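Local coordinates for protein TRAP dicarboxylate transporter-DctP subunit (Rhodobacter sphaeroides, PDB 4PE3) that probably captures a small organic solute, such as an organic acid, in the periplasm for a TRAP-type membrane transporter, and is seen here in an open, solute-free form, at residues A[122-127]-A[334-339]; A[183-188]-A[236-241]; A[215-220]-A[224-229]; A[315-320]-A[328-333]. All blocks are in the same frame, centred on the assembly; numbering follows the deposited sequence.

Contact 1: residues A[122-127]-A[334-339]; sequences MIDFVE and VTYLKD
Helical segments 122-127 and 334-339 come nearest at Phe125 and Tyr336, whose CA atoms lie 6.8 Å apart. Tyr336 does most of the reaching. With its CG swung anti to the backbone N (chi1 178°), the ring leaves its own helix and lies across the turn formed by Asp124 and Phe125. The CA of Phe125 sits over one face of this ring, 3.9 Å from the centroid and 17° off the normal, in a CH-pi contact. The phenyl ring of Phe125 presents its edge to the same tyrosine, giving an edge-to-face pair with centroids 5.4 Å apart and planes at 64°. Its leading atom is CD1, 3.7 Å from Tyr336 CG. At the far end, Tyr336 OH donates to Asp124 OD2 at 2.6 Å; this oxygen, at the edge of the tyrosine ring and in its plane, accepts through its anti lone pair. Both carboxylate oxygens have further partners: Lys340 forms a salt bridge to OD2 and Asn128 a hydrogen bond to OD1. A lysine so close would be expected to stabilise the charge on Asp124. Just beyond, Asp339 OD1 binds a zinc ion. Met122 and Ile123 turn away to pack on Val149 of strand 144-150. The contact is thus a helix-helix interface joining the C-terminal helix 324-339 of this TRAP solute-binding protein to helix 119-128, which flanks the five-stranded sheet.

Contact 2: residues A[183-188]-A[236-241]; sequences NVFAAA and GFHSLP
Phe185 and His238 meet because their first torsions send the two rings toward each other. In Phe185, CG is anti to the carbonyl carbon (chi1 -80°), which carries the end of the ring outward from helix 183-187. In His238, CG stands between the backbone N and the carbonyl carbon (chi1 90°), and the imidazole turns a face to the incoming phenyl. The result is a T-shaped pair: the edge of Phe185 points at the face of His238, with centroids 5.2 Å apart and planes at 66°. CE2 of Phe185 is the foremost atom, 3.8 Å from His238 CD2 and offset toward the imidazole rim. The opposite imidazole face carries the CB of Ser239, 3.6 Å above the plane, so the ring is sandwiched. Its polar end is fixed as well, since His238 NE2 is hydrogen-bonded to Asp213, a ligand of a bound zinc ion together with Glu155 and Tyr214. Phe237 reaches the same phenyl ring more obliquely, its CE1 3.9 Å from Phe185 CZ. The aromatic cluster extends further: Phe157 meets both phenylalanines, while Trp300 stacks on Phe237 and Phe308 meets it edge-to-face. The contact thus ties helix 180-187 to the segment leading into strand 243-248, with strand 157-159 alongside and helix 302-320 packed through Phe308 and Ala312 against Val184.

Contact 3: residues A[215-220]-A[224-229]; sequences SVFSVN and GMNDIA. With ZN (zinc ion), chain I.
Asn220 begins its contact at CB, 4.1 Å from the ND2 of Asn226. Its CG is anti to the carbonyl carbon (chi1 -64°), beside the backbone N, where the amide faces Ser215 and turns OD1 to the backbone N of that residue and ND2 to its O and a water. OD1 accepts from Ser215 N at 3.0 Å, in the carbonyl plane on a lone pair. The sound bond of ND2 is to the water, at 3.0 Å; two weak ones, to Ser215 O and Ala156 O, share what is left. That water in turn donates to Asn226 OD1 at 2.9 Å, bridging the two asparagine amides. The ND2 of Asn226 lies over one face of the Phe217 ring, 3.3 Å from CZ and offset toward the rim, with amide and ring planes 33° apart; its hydrogen bond is to Gln221 OE1. In the backbone, Gly224 closes helix 217-223 in a Schellman motif with positive phi, and Met225 N gives a weak bond to Asn220 O (3.1 Å) as helix 225-228 starts. Asp227 takes no part in the contact and binds a zinc ion through OD2 at 1.9 Å. The join is thus held by neutral, polar contacts: one water bridge, a weak backbone bond and an amide on a ring face, with no salt bridge across it.

Contact 4: residues A[315-320]-A[328-333]; sequences EWEKVA and KVYDTL
Trp316, Ala320, Tyr330 and Leu333 line the inside of an alpha-alpha hairpin, in which helix 302-320 turns back into helix 324-339 at the C-terminal end of the chain. The short axes of 315-320 and 328-333 run roughly antiparallel, at 144°, and approach to 9.1 Å. Packing is tightest near the turn, where Ala320 CB touches Tyr330 CB at 3.5 Å; the small methyl lets the backbones come together there. Tyr330, its CG anti to the backbone N (chi1 173°), lays its ring along the facing helix. The CB of Trp316 meets that ring at its edge, in plane, 3.7 Å from Tyr330 CD2. Farther out, Tyr330 CE2 lies 3.8 Å from the CB of Glu317. The phenol oxygen ends at Arg313, which hydrogen-bonds to it and also forms a salt bridge with Glu317 OE1, so Arg313 binds Glu317 along its own helix and Tyr330 across the hairpin. Trp316 NE1 is satisfied by the carbonyl of Val113. Deeper inside, a leucine methyl lies over the benzo ring of the indole. Leu333 also holds its CG anti to the backbone N, and its CD2 comes 3.9 Å from Trp316 CZ3, offset toward the rim of the indole. From there Leu333 CD2 sits 4.0 Å from the centroid of the six-membered ring of Trp316, 15° off its normal.

How the contacts relate
Helix 324-339 serves both contact 1 and contact 4, whose centres are about 13 Å apart: Phe125 CE1 reaches Leu333 CA at 3.7 Å, and Leu337 CD1 touches Trp316 CH2 at 3.6 Å. Contact 2 joins this group from two directions, with Met122 CE against Leu240 CD2 (3.6 Å) on the contact 1 side and Val184 CG2 against Glu315 CB (3.8 Å) on the contact 4 side. Contact 3 stands apart, its nearest atoms about 7 Å from those of contact 2. The zinc ion held by Glu155, Asp213 and Tyr214 is linked to contact 2 through Asp213; those beside contacts 1 and 3 are met by Asp339 and Asp227.

Contact 1: residues A[122-127]-A[334-339]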
loop_
_atom_site.group_PDB
_atom_site.type_symbol
_atom_site.label_atom_id
_atom_site.label_comp_id
_atom_site.label_asym_id
_atom_site.label_seq_id
_atom_site.Cartn_x
_atom_site.Cartn_y
_atom_site.Cartn_z
HETATM N N MSE A 122 -5.234 -3.841 -6.925
HETATM C CA MSE A 122 -5.419 -4.108 -5.495
HETATM C C MSE A 122 -6.832 -3.749 -5.020
HETATM O O MSE A 122 -7.462 -4.482 -4.244
HETATM C CB MSE A 122 -4.348 -3.367 -4.700
HETATM C CG MSE A 122 -4.374 -3.664 -3.204
HETATM SE SE MSE A 122 -5.579 -2.534 -2.218
HETATM C CE MSE A 122 -4.523 -0.943 -2.091
ATOM N N ILE A 123 -7.331 -2.621 -5.504
ATOM C CA ILE A 123 -8.671 -2.171 -5.140
ATOM C C ILE A 123 -9.724 -3.172 -5.633
ATOM O O ILE A 123 -10.681 -3.479 -4.925
ATOM C CB ILE A 123 -8.931 -0.753 -5.681
ATOM C CG1 ILE A 123 -8.213 0.284 -4.803
ATOM C CG2 ILE A 123 -10.402 -0.444 -5.728
ATOM C CD1 ILE A 123 -7.804 1.543 -5.523
ATOM N N ASP A 124 -9.546 -3.699 -6.837
ATOM C CA ASP A 124 -10.462 -4.712 -7.356
ATOM C C ASP A 124 -10.372 -6.015 -6.568
ATOM O O ASP A 124 -11.401 -6.640 -6.274
ATOM C CB ASP A 124 -10.232 -4.948 -8.848
ATOM C CG ASP A 124 -11.290 -5.839 -9.447
ATOM O OD1 ASP A 124 -12.422 -5.346 -9.600
ATOM O OD2 ASP A 124 -10.998 -7.018 -9.739
ATOM N N PHE A 125 -9.156 -6.419 -6.205
ATOM C CA PHE A 125 -8.992 -7.564 -5.314
ATOM C C PHE A 125 -9.779 -7.387 -4.006
ATOM O O PHE A 125 -10.497 -8.298 -3.547
ATOM C CB PHE A 125 -7.523 -7.801 -5.018
ATOM C CG PHE A 125 -7.275 -8.762 -3.899
ATOM C CD1 PHE A 125 -7.583 -10.098 -4.028
ATOM C CD2 PHE A 125 -6.710 -8.326 -2.717
ATOM C CE1 PHE A 125 -7.344 -10.975 -3.006
ATOM C CE2 PHE A 125 -6.474 -9.207 -1.678
ATOM C CZ PHE A 125 -6.799 -10.524 -1.815
ATOM N N VAL A 126 -9.686 -6.214 -3.398
ATOM C CA VAL A 126 -10.398 -5.965 -2.149
ATOM C C VAL A 126 -11.899 -5.936 -2.358
ATOM O O VAL A 126 -12.644 -6.592 -1.622
ATOM C CB VAL A 126 -9.915 -4.655 -1.494
ATOM C CG1 VAL A 126 -10.821 -4.261 -0.328
ATOM C CG2 VAL A 126 -8.504 -4.845 -1.041
ATOM N N GLU A 127 -12.355 -5.185 -3.352
ATOM C CA GLU A 127 -13.776 -4.915 -3.464
ATOM C C GLU A 127 -14.560 -6.045 -4.127
ATOM O O GLU A 127 -15.721 -6.259 -3.801
ATOM C CB GLU A 127 -14.000 -3.576 -4.167
ATOM C CG GLU A 127 -13.431 -2.431 -3.308
ATOM C CD GLU A 127 -13.609 -1.028 -3.880
ATOM O OE1 GLU A 127 -14.016 -0.877 -5.050
ATOM O OE2 GLU A 127 -13.328 -0.051 -3.127
ATOM N N VAL A 334 -3.903 -15.625 -4.562
ATOM C CA VAL A 334 -3.409 -16.390 -5.698
ATOM C C VAL A 334 -4.563 -16.785 -6.616
ATOM O O VAL A 334 -4.415 -16.750 -7.839
ATOM C CB VAL A 334 -2.620 -17.635 -5.236
ATOM C CG1 VAL A 334 -2.365 -18.587 -6.400
ATOM C CG2 VAL A 334 -1.304 -17.202 -4.597
ATOM N N THR A 335 -5.706 -17.151 -6.045
ATOM C CA THR A 335 -6.884 -17.408 -6.856
ATOM C C THR A 335 -7.247 -16.191 -7.701
ATOM O O THR A 335 -7.488 -16.317 -8.897
ATOM C CB THR A 335 -8.085 -17.833 -5.981
ATOM O OG1 THR A 335 -7.767 -19.062 -5.320
ATOM C CG2 THR A 335 -9.338 -18.023 -6.828
ATOM N N TYR A 336 -7.240 -15.007 -7.093
ATOM C CA TYR A 336 -7.555 -13.769 -7.802
ATOM C C TYR A 336 -6.583 -13.483 -8.960
ATOM O O TYR A 336 -6.996 -13.213 -10.088
ATOM C CB TYR A 336 -7.566 -12.583 -6.813
ATOM C CG TYR A 336 -7.831 -11.269 -7.503
ATOM C CD1 TYR A 336 -9.129 -10.864 -7.782
ATOM C CD2 TYR A 336 -6.783 -10.456 -7.912
ATOM C CE1 TYR A 336 -9.371 -9.689 -8.436
ATOM C CE2 TYR A 336 -7.022 -9.274 -8.562
ATOM C CZ TYR A 336 -8.308 -8.901 -8.830
ATOM O OH TYR A 336 -8.557 -7.726 -9.476
ATOM N N LEU A 337 -5.299 -13.549 -8.661
ATOM C CA LEU A 337 -4.266 -13.279 -9.658
ATOM C C LEU A 337 -4.340 -14.261 -10.819
ATOM O O LEU A 337 -4.209 -13.851 -11.972
ATOM C CB LEU A 337 -2.888 -13.318 -9.004
ATOM C CG LEU A 337 -2.668 -12.237 -7.942
ATOM C CD1 LEU A 337 -1.376 -12.485 -7.183
ATOM C CD2 LEU A 337 -2.642 -10.847 -8.563
ATOM N N LYS A 338 -4.548 -15.543 -10.533
ATOM C CA LYS A 338 -4.632 -16.526 -11.598
ATOM C C LYS A 338 -5.870 -16.260 -12.434
ATOM O O LYS A 338 -5.845 -16.321 -13.665
ATOM C CB LYS A 338 -4.643 -17.950 -11.031
ATOM C CG LYS A 338 -3.300 -18.417 -10.490
ATOM C CD LYS A 338 -3.358 -19.871 -10.066
ATOM C CE LYS A 338 -2.038 -20.343 -9.481
ATOM N NZ LYS A 338 -1.982 -21.836 -9.463
ATOM N N ASP A 339 -6.963 -15.951 -11.755
ATOM C CA ASP A 339 -8.216 -15.717 -12.433
ATOM C C ASP A 339 -8.154 -14.508 -13.367
ATOM O O ASP A 339 -8.788 -14.502 -14.429
ATOM C CB ASP A 339 -9.320 -15.518 -11.413
ATOM C CG ASP A 339 -10.578 -15.061 -12.051
ATOM O OD1 ASP A 339 -11.157 -15.870 -12.795
ATOM O OD2 ASP A 339 -10.966 -13.895 -11.852
#

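Contact 2: residues A[183-188]-A[236-241]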
loop_
_atom_site.group_PDB
_atom_site.type_symbol
_atom_site.label_atom_id
_atom_site.label_comp_id
_atom_site.label_asym_id
_atom_site.label_seq_id
_atom_site.Cartn_x
_atom_site.Cartn_y
_atom_site.Cartn_z
ATOM N N ASN A 183 13.168 -10.393 1.189
ATOM C CA ASN A 183 13.118 -11.817 0.912
ATOM C C ASN A 183 12.716 -12.098 -0.528
ATOM O O ASN A 183 13.253 -13.026 -1.139
ATOM C CB ASN A 183 12.200 -12.525 1.901
ATOM C CG ASN A 183 12.768 -12.530 3.305
ATOM O OD1 ASN A 183 13.969 -12.346 3.500
ATOM N ND2 ASN A 183 11.905 -12.733 4.298
ATOM N N VAL A 184 11.810 -11.301 -1.088
ATOM C CA VAL A 184 11.444 -11.412 -2.496
ATOM C C VAL A 184 12.621 -11.019 -3.398
ATOM O O VAL A 184 12.940 -11.737 -4.351
ATOM C CB VAL A 184 10.193 -10.593 -2.827
ATOM C CG1 VAL A 184 9.944 -10.516 -4.313
ATOM C CG2 VAL A 184 8.975 -11.220 -2.144
ATOM N N PHE A 185 13.304 -9.911 -3.108
ATOM C CA PHE A 185 14.462 -9.549 -3.924
ATOM C C PHE A 185 15.536 -10.623 -3.865
ATOM O O PHE A 185 16.113 -10.957 -4.899
ATOM C CB PHE A 185 14.997 -8.138 -3.605
ATOM C CG PHE A 185 14.197 -7.053 -4.271
ATOM C CD1 PHE A 185 14.256 -6.892 -5.642
ATOM C CD2 PHE A 185 13.363 -6.219 -3.554
ATOM C CE1 PHE A 185 13.522 -5.911 -6.276
ATOM C CE2 PHE A 185 12.623 -5.243 -4.209
ATOM C CZ PHE A 185 12.698 -5.107 -5.559
ATOM N N ALA A 186 15.781 -11.194 -2.689
ATOM C CA ALA A 186 16.729 -12.305 -2.587
ATOM C C ALA A 186 16.289 -13.522 -3.394
ATOM O O ALA A 186 17.123 -14.180 -4.013
ATOM C CB ALA A 186 16.942 -12.684 -1.154
ATOM N N ALA A 187 14.994 -13.829 -3.381
ATOM C CA ALA A 187 14.480 -14.950 -4.149
ATOM C C ALA A 187 14.667 -14.715 -5.652
ATOM O O ALA A 187 14.795 -15.669 -6.431
ATOM C CB ALA A 187 13.010 -15.151 -3.819
ATOM N N ALA A 188 14.682 -13.451 -6.062
ATOM C CA ALA A 188 14.935 -13.069 -7.452
ATOM C C ALA A 188 16.431 -13.028 -7.785
ATOM O O ALA A 188 16.807 -12.727 -8.908
ATOM C CB ALA A 188 14.322 -11.705 -7.751
ATOM N N GLY A 236 6.044 0.940 -10.748
ATOM C CA GLY A 236 6.801 -0.042 -10.005
ATOM C C GLY A 236 6.165 -1.424 -10.014
ATOM O O GLY A 236 5.057 -1.627 -10.522
ATOM N N PHE A 237 6.868 -2.370 -9.410
ATOM C CA PHE A 237 6.480 -3.775 -9.500
ATOM C C PHE A 237 6.502 -4.491 -8.161
ATOM O O PHE A 237 6.380 -5.718 -8.136
ATOM C CB PHE A 237 7.388 -4.529 -10.494
ATOM C CG PHE A 237 8.844 -4.414 -10.181
ATOM C CD1 PHE A 237 9.424 -5.243 -9.254
ATOM C CD2 PHE A 237 9.631 -3.445 -10.796
ATOM C CE1 PHE A 237 10.753 -5.138 -8.938
ATOM C CE2 PHE A 237 10.958 -3.311 -10.464
ATOM C CZ PHE A 237 11.523 -4.148 -9.528
ATOM N N HIS A 238 6.630 -3.780 -7.038
ATOM C CA HIS A 238 6.828 -4.517 -5.804
ATOM C C HIS A 238 6.174 -4.031 -4.522
ATOM O O HIS A 238 5.961 -4.851 -3.635
ATOM C CB HIS A 238 8.308 -4.772 -5.559
ATOM C CG HIS A 238 8.971 -3.696 -4.778
ATOM N ND1 HIS A 238 9.378 -2.504 -5.337
ATOM C CD2 HIS A 238 9.270 -3.620 -3.461
ATOM C CE1 HIS A 238 9.889 -1.735 -4.392
ATOM N NE2 HIS A 238 9.848 -2.395 -3.248
ATOM N N SER A 239 5.846 -2.746 -4.371
ATOM C CA SER A 239 5.357 -2.247 -3.095
ATOM C C SER A 239 4.150 -1.327 -3.269
ATOM O O SER A 239 4.254 -0.271 -3.902
ATOM C CB SER A 239 6.450 -1.506 -2.351
ATOM O OG SER A 239 5.901 -1.069 -1.107
ATOM N N LEU A 240 3.008 -1.719 -2.718
ATOM C CA LEU A 240 1.782 -0.963 -2.835
ATOM C C LEU A 240 1.038 -1.129 -1.505
ATOM O O LEU A 240 0.224 -2.049 -1.357
ATOM C CB LEU A 240 0.954 -1.474 -4.020
ATOM C CG LEU A 240 -0.119 -0.537 -4.582
ATOM C CD1 LEU A 240 -0.607 -1.023 -5.960
ATOM C CD2 LEU A 240 -1.272 -0.427 -3.622
ATOM N N PRO A 241 1.335 -0.281 -0.515
ATOM C CA PRO A 241 0.773 -0.494 0.822
ATOM C C PRO A 241 -0.739 -0.275 0.917
ATOM O O PRO A 241 -1.297 0.628 0.307
ATOM C CB PRO A 241 1.508 0.527 1.690
ATOM C CG PRO A 241 2.731 0.900 0.912
ATOM C CD PRO A 241 2.383 0.753 -0.526
#

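Contact 3: residues A[215-220]-A[224-229]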
loop_
_atom_site.group_PDB
_atom_site.type_symbol
_atom_site.label_atom_id
_atom_site.label_comp_id
_atom_site.label_asym_id
_atom_site.label_seq_id
_atom_site.Cartn_x
_atom_site.Cartn_y
_atom_site.Cartn_z
ATOM N N SER A 215 10.264 5.282 -2.668
ATOM C CA SER A 215 8.896 5.767 -2.567
ATOM C C SER A 215 8.183 5.807 -3.927
ATOM O O SER A 215 8.606 5.114 -4.872
ATOM C CB SER A 215 8.911 7.151 -1.907
ATOM O OG SER A 215 7.617 7.662 -1.617
ATOM N N VAL A 216 7.110 6.581 -4.037
ATOM C CA VAL A 216 6.420 6.793 -5.279
ATOM C C VAL A 216 7.303 7.624 -6.206
ATOM O O VAL A 216 8.218 8.320 -5.744
ATOM C CB VAL A 216 5.053 7.454 -5.048
ATOM C CG1 VAL A 216 4.215 6.555 -4.144
ATOM C CG2 VAL A 216 5.183 8.850 -4.439
ATOM N N PHE A 217 7.034 7.550 -7.498
ATOM C CA PHE A 217 7.886 8.227 -8.480
ATOM C C PHE A 217 8.080 9.712 -8.188
ATOM O O PHE A 217 9.192 10.247 -8.329
ATOM C CB PHE A 217 7.380 8.035 -9.911
ATOM C CG PHE A 217 8.415 8.370 -10.969
ATOM C CD1 PHE A 217 8.610 9.691 -11.378
ATOM C CD2 PHE A 217 9.214 7.393 -11.510
ATOM C CE1 PHE A 217 9.564 9.996 -12.344
ATOM C CE2 PHE A 217 10.173 7.691 -12.477
ATOM C CZ PHE A 217 10.348 8.989 -12.889
ATOM N N SER A 218 7.008 10.385 -7.806
ATOM C CA SER A 218 7.110 11.827 -7.587
ATOM C C SER A 218 8.113 12.171 -6.481
ATOM O O SER A 218 8.831 13.165 -6.588
ATOM C CB SER A 218 5.742 12.436 -7.294
ATOM O OG SER A 218 5.164 11.807 -6.168
ATOM N N VAL A 219 8.161 11.377 -5.429
ATOM C CA VAL A 219 9.132 11.540 -4.369
ATOM C C VAL A 219 10.506 11.150 -4.846
ATOM O O VAL A 219 11.477 11.876 -4.585
ATOM C CB VAL A 219 8.721 10.714 -3.116
ATOM C CG1 VAL A 219 9.825 10.673 -2.079
ATOM C CG2 VAL A 219 7.429 11.273 -2.510
ATOM N N ASN A 220 10.610 10.015 -5.536
ATOM C CA ASN A 220 11.916 9.554 -6.007
ATOM C C ASN A 220 12.547 10.621 -6.886
ATOM O O ASN A 220 13.773 10.897 -6.786
ATOM C CB ASN A 220 11.788 8.247 -6.787
ATOM C CG ASN A 220 11.305 7.098 -5.950
ATOM O OD1 ASN A 220 11.188 7.186 -4.736
ATOM N ND2 ASN A 220 10.990 5.979 -6.627
ATOM N N GLY A 224 15.979 13.525 -6.223
ATOM C CA GLY A 224 17.151 13.412 -7.066
ATOM C C GLY A 224 17.608 11.980 -7.346
ATOM O O GLY A 224 18.609 11.769 -8.036
HETATM N N MSE A 225 16.890 11.002 -6.800
HETATM C CA MSE A 225 17.213 9.590 -7.007
HETATM C C MSE A 225 17.376 9.242 -8.492
HETATM O O MSE A 225 18.354 8.597 -8.892
HETATM C CB MSE A 225 16.102 8.697 -6.453
HETATM C CG MSE A 225 15.888 8.750 -4.970
HETATM SE SE MSE A 225 17.540 8.393 -3.999
HETATM C CE MSE A 225 16.834 8.561 -2.209
ATOM N N ASN A 226 16.415 9.651 -9.306
ATOM C CA ASN A 226 16.372 9.266 -10.710
ATOM C C ASN A 226 17.439 9.990 -11.516
ATOM O O ASN A 226 17.792 9.545 -12.617
ATOM C CB ASN A 226 15.006 9.544 -11.295
ATOM C CG ASN A 226 13.910 8.718 -10.636
ATOM O OD1 ASN A 226 14.144 7.611 -10.161
ATOM N ND2 ASN A 226 12.722 9.256 -10.617
ATOM N N ASP A 227 17.970 11.083 -10.978
ATOM C CA ASP A 227 19.051 11.784 -11.629
ATOM C C ASP A 227 20.379 11.039 -11.454
ATOM O O ASP A 227 21.162 10.935 -12.398
ATOM C CB ASP A 227 19.212 13.199 -11.092
ATOM C CG ASP A 227 18.090 14.122 -11.491
ATOM O OD1 ASP A 227 17.002 13.709 -11.891
ATOM O OD2 ASP A 227 18.314 15.339 -11.387
ATOM N N ILE A 228 20.627 10.520 -10.258
ATOM C CA ILE A 228 21.856 9.786 -9.979
ATOM C C ILE A 228 21.764 8.303 -10.390
ATOM O O ILE A 228 22.795 7.641 -10.563
ATOM C CB ILE A 228 22.289 9.926 -8.500
ATOM C CG1 ILE A 228 21.281 9.315 -7.551
ATOM C CG2 ILE A 228 22.519 11.409 -8.161
ATOM C CD1 ILE A 228 21.781 9.245 -6.117
ATOM N N ALA A 229 20.544 7.832 -10.616
ATOM C CA ALA A 229 20.253 6.430 -10.943
ATOM C C ALA A 229 19.226 6.474 -12.064
ATOM O O ALA A 229 18.020 6.507 -11.830
ATOM C CB ALA A 229 19.726 5.711 -9.719
HETATM ZN ZN ZN I . 19.784 16.382 -10.811
HETATM O O HOH W 1 11.968 5.850 -9.412
#

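Contact 4: residues A[315-320]-A[328-333]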
loop_
_atom_site.group_PDB
_atom_site.type_symbol
_atom_site.label_atom_id
_atom_site.label_comp_id
_atom_site.label_asym_id
_atom_site.label_seq_id
_atom_site.Cartn_x
_atom_site.Cartn_y
_atom_site.Cartn_z
ATOM N N GLU A 315 7.705 -16.708 -1.868
ATOM C CA GLU A 315 7.863 -16.060 -0.571
ATOM C C GLU A 315 6.519 -15.863 0.125
ATOM O O GLU A 315 6.442 -16.029 1.337
ATOM C CB GLU A 315 8.649 -14.750 -0.681
ATOM C CG GLU A 315 10.083 -14.989 -1.130
ATOM C CD GLU A 315 10.865 -15.873 -0.171
ATOM O OE1 GLU A 315 10.877 -15.565 1.047
ATOM O OE2 GLU A 315 11.501 -16.844 -0.637
ATOM N N TRP A 316 5.471 -15.512 -0.620
ATOM C CA TRP A 316 4.136 -15.439 -0.004
ATOM C C TRP A 316 3.779 -16.782 0.636
ATOM O O TRP A 316 3.172 -16.806 1.712
ATOM C CB TRP A 316 3.039 -15.078 -1.009
ATOM C CG TRP A 316 3.230 -13.841 -1.833
ATOM C CD1 TRP A 316 4.056 -12.765 -1.591
ATOM C CD2 TRP A 316 2.594 -13.582 -3.084
ATOM N NE1 TRP A 316 3.937 -11.860 -2.602
ATOM C CE2 TRP A 316 3.060 -12.336 -3.542
ATOM C CE3 TRP A 316 1.675 -14.288 -3.868
ATOM C CZ2 TRP A 316 2.642 -11.784 -4.749
ATOM C CZ3 TRP A 316 1.266 -13.751 -5.061
ATOM C CH2 TRP A 316 1.750 -12.501 -5.496
ATOM N N GLU A 317 4.139 -17.884 -0.023
ATOM C CA GLU A 317 3.760 -19.211 0.450
ATOM C C GLU A 317 4.443 -19.526 1.770
ATOM O O GLU A 317 3.873 -20.203 2.614
ATOM C CB GLU A 317 4.101 -20.285 -0.591
ATOM C CG GLU A 317 3.743 -21.703 -0.127
ATOM C CD GLU A 317 3.787 -22.727 -1.246
ATOM O OE1 GLU A 317 4.571 -22.543 -2.199
ATOM O OE2 GLU A 317 3.035 -23.719 -1.157
ATOM N N LYS A 318 5.661 -19.038 1.965
ATOM C CA LYS A 318 6.329 -19.237 3.249
ATOM C C LYS A 318 5.570 -18.519 4.343
ATOM O O LYS A 318 5.422 -19.030 5.451
ATOM C CB LYS A 318 7.771 -18.738 3.204
ATOM C CG LYS A 318 8.628 -19.556 2.273
ATOM C CD LYS A 318 10.005 -18.947 2.094
ATOM C CE LYS A 318 10.808 -19.694 1.049
ATOM N NZ LYS A 318 12.168 -19.109 0.934
ATOM N N VAL A 319 5.080 -17.326 4.038
ATOM C CA VAL A 319 4.328 -16.570 5.019
ATOM C C VAL A 319 2.992 -17.271 5.273
ATOM O O VAL A 319 2.520 -17.301 6.406
ATOM C CB VAL A 319 4.106 -15.122 4.554
ATOM C CG1 VAL A 319 3.228 -14.365 5.552
ATOM C CG2 VAL A 319 5.456 -14.418 4.364
ATOM N N ALA A 320 2.393 -17.802 4.215
ATOM C CA ALA A 320 1.120 -18.519 4.314
ATOM C C ALA A 320 1.198 -19.640 5.333
ATOM O O ALA A 320 0.220 -19.908 6.007
ATOM C CB ALA A 320 0.723 -19.076 2.945
ATOM N N LYS A 328 -5.155 -18.364 4.263
ATOM C CA LYS A 328 -6.386 -17.922 3.629
ATOM C C LYS A 328 -6.159 -16.675 2.761
ATOM O O LYS A 328 -6.713 -16.569 1.676
ATOM C CB LYS A 328 -7.443 -17.636 4.683
ATOM C CG LYS A 328 -8.841 -17.480 4.123
ATOM C CD LYS A 328 -9.889 -17.746 5.201
ATOM C CE LYS A 328 -11.302 -17.725 4.648
ATOM N NZ LYS A 328 -12.283 -17.228 5.650
ATOM N N VAL A 329 -5.384 -15.713 3.261
ATOM C CA VAL A 329 -5.001 -14.559 2.440
ATOM C C VAL A 329 -4.274 -15.039 1.170
ATOM O O VAL A 329 -4.621 -14.648 0.049
ATOM C CB VAL A 329 -4.122 -13.573 3.227
ATOM C CG1 VAL A 329 -3.522 -12.532 2.272
ATOM C CG2 VAL A 329 -4.924 -12.906 4.359
ATOM N N TYR A 330 -3.270 -15.891 1.347
ATOM C CA TYR A 330 -2.518 -16.442 0.215
ATOM C C TYR A 330 -3.434 -17.117 -0.794
ATOM O O TYR A 330 -3.334 -16.858 -1.985
ATOM C CB TYR A 330 -1.468 -17.427 0.711
ATOM C CG TYR A 330 -0.762 -18.165 -0.396
ATOM C CD1 TYR A 330 -1.269 -19.360 -0.895
ATOM C CD2 TYR A 330 0.417 -17.683 -0.955
ATOM C CE1 TYR A 330 -0.619 -20.062 -1.925
ATOM C CE2 TYR A 330 1.066 -18.369 -1.974
ATOM C CZ TYR A 330 0.544 -19.551 -2.452
ATOM O OH TYR A 330 1.219 -20.212 -3.435
ATOM N N ASP A 331 -4.346 -17.960 -0.320
ATOM C CA ASP A 331 -5.209 -18.708 -1.242
ATOM C C ASP A 331 -6.094 -17.759 -2.031
ATOM O O ASP A 331 -6.259 -17.900 -3.243
ATOM C CB ASP A 331 -6.103 -19.697 -0.505
ATOM C CG ASP A 331 -5.343 -20.872 0.063
ATOM O OD1 ASP A 331 -4.198 -21.105 -0.356
ATOM O OD2 ASP A 331 -5.898 -21.557 0.942
ATOM N N THR A 332 -6.639 -16.770 -1.334
ATOM C CA THR A 332 -7.556 -15.832 -1.953
ATOM C C THR A 332 -6.850 -14.954 -2.976
ATOM O O THR A 332 -7.376 -14.719 -4.066
ATOM C CB THR A 332 -8.254 -15.003 -0.862
ATOM O OG1 THR A 332 -8.958 -15.892 0.012
ATOM C CG2 THR A 332 -9.246 -14.006 -1.447
ATOM N N LEU A 333 -5.649 -14.494 -2.620
ATOM C CA LEU A 333 -4.832 -13.663 -3.497
ATOM C C LEU A 333 -4.405 -14.414 -4.743
ATOM O O LEU A 333 -4.550 -13.918 -5.845
ATOM C CB LEU A 333 -3.606 -13.191 -2.724
ATOM C CG LEU A 333 -2.607 -12.388 -3.562
ATOM C CD1 LEU A 333 -3.229 -11.089 -4.063
ATOM C CD2 LEU A 333 -1.370 -12.079 -2.737
#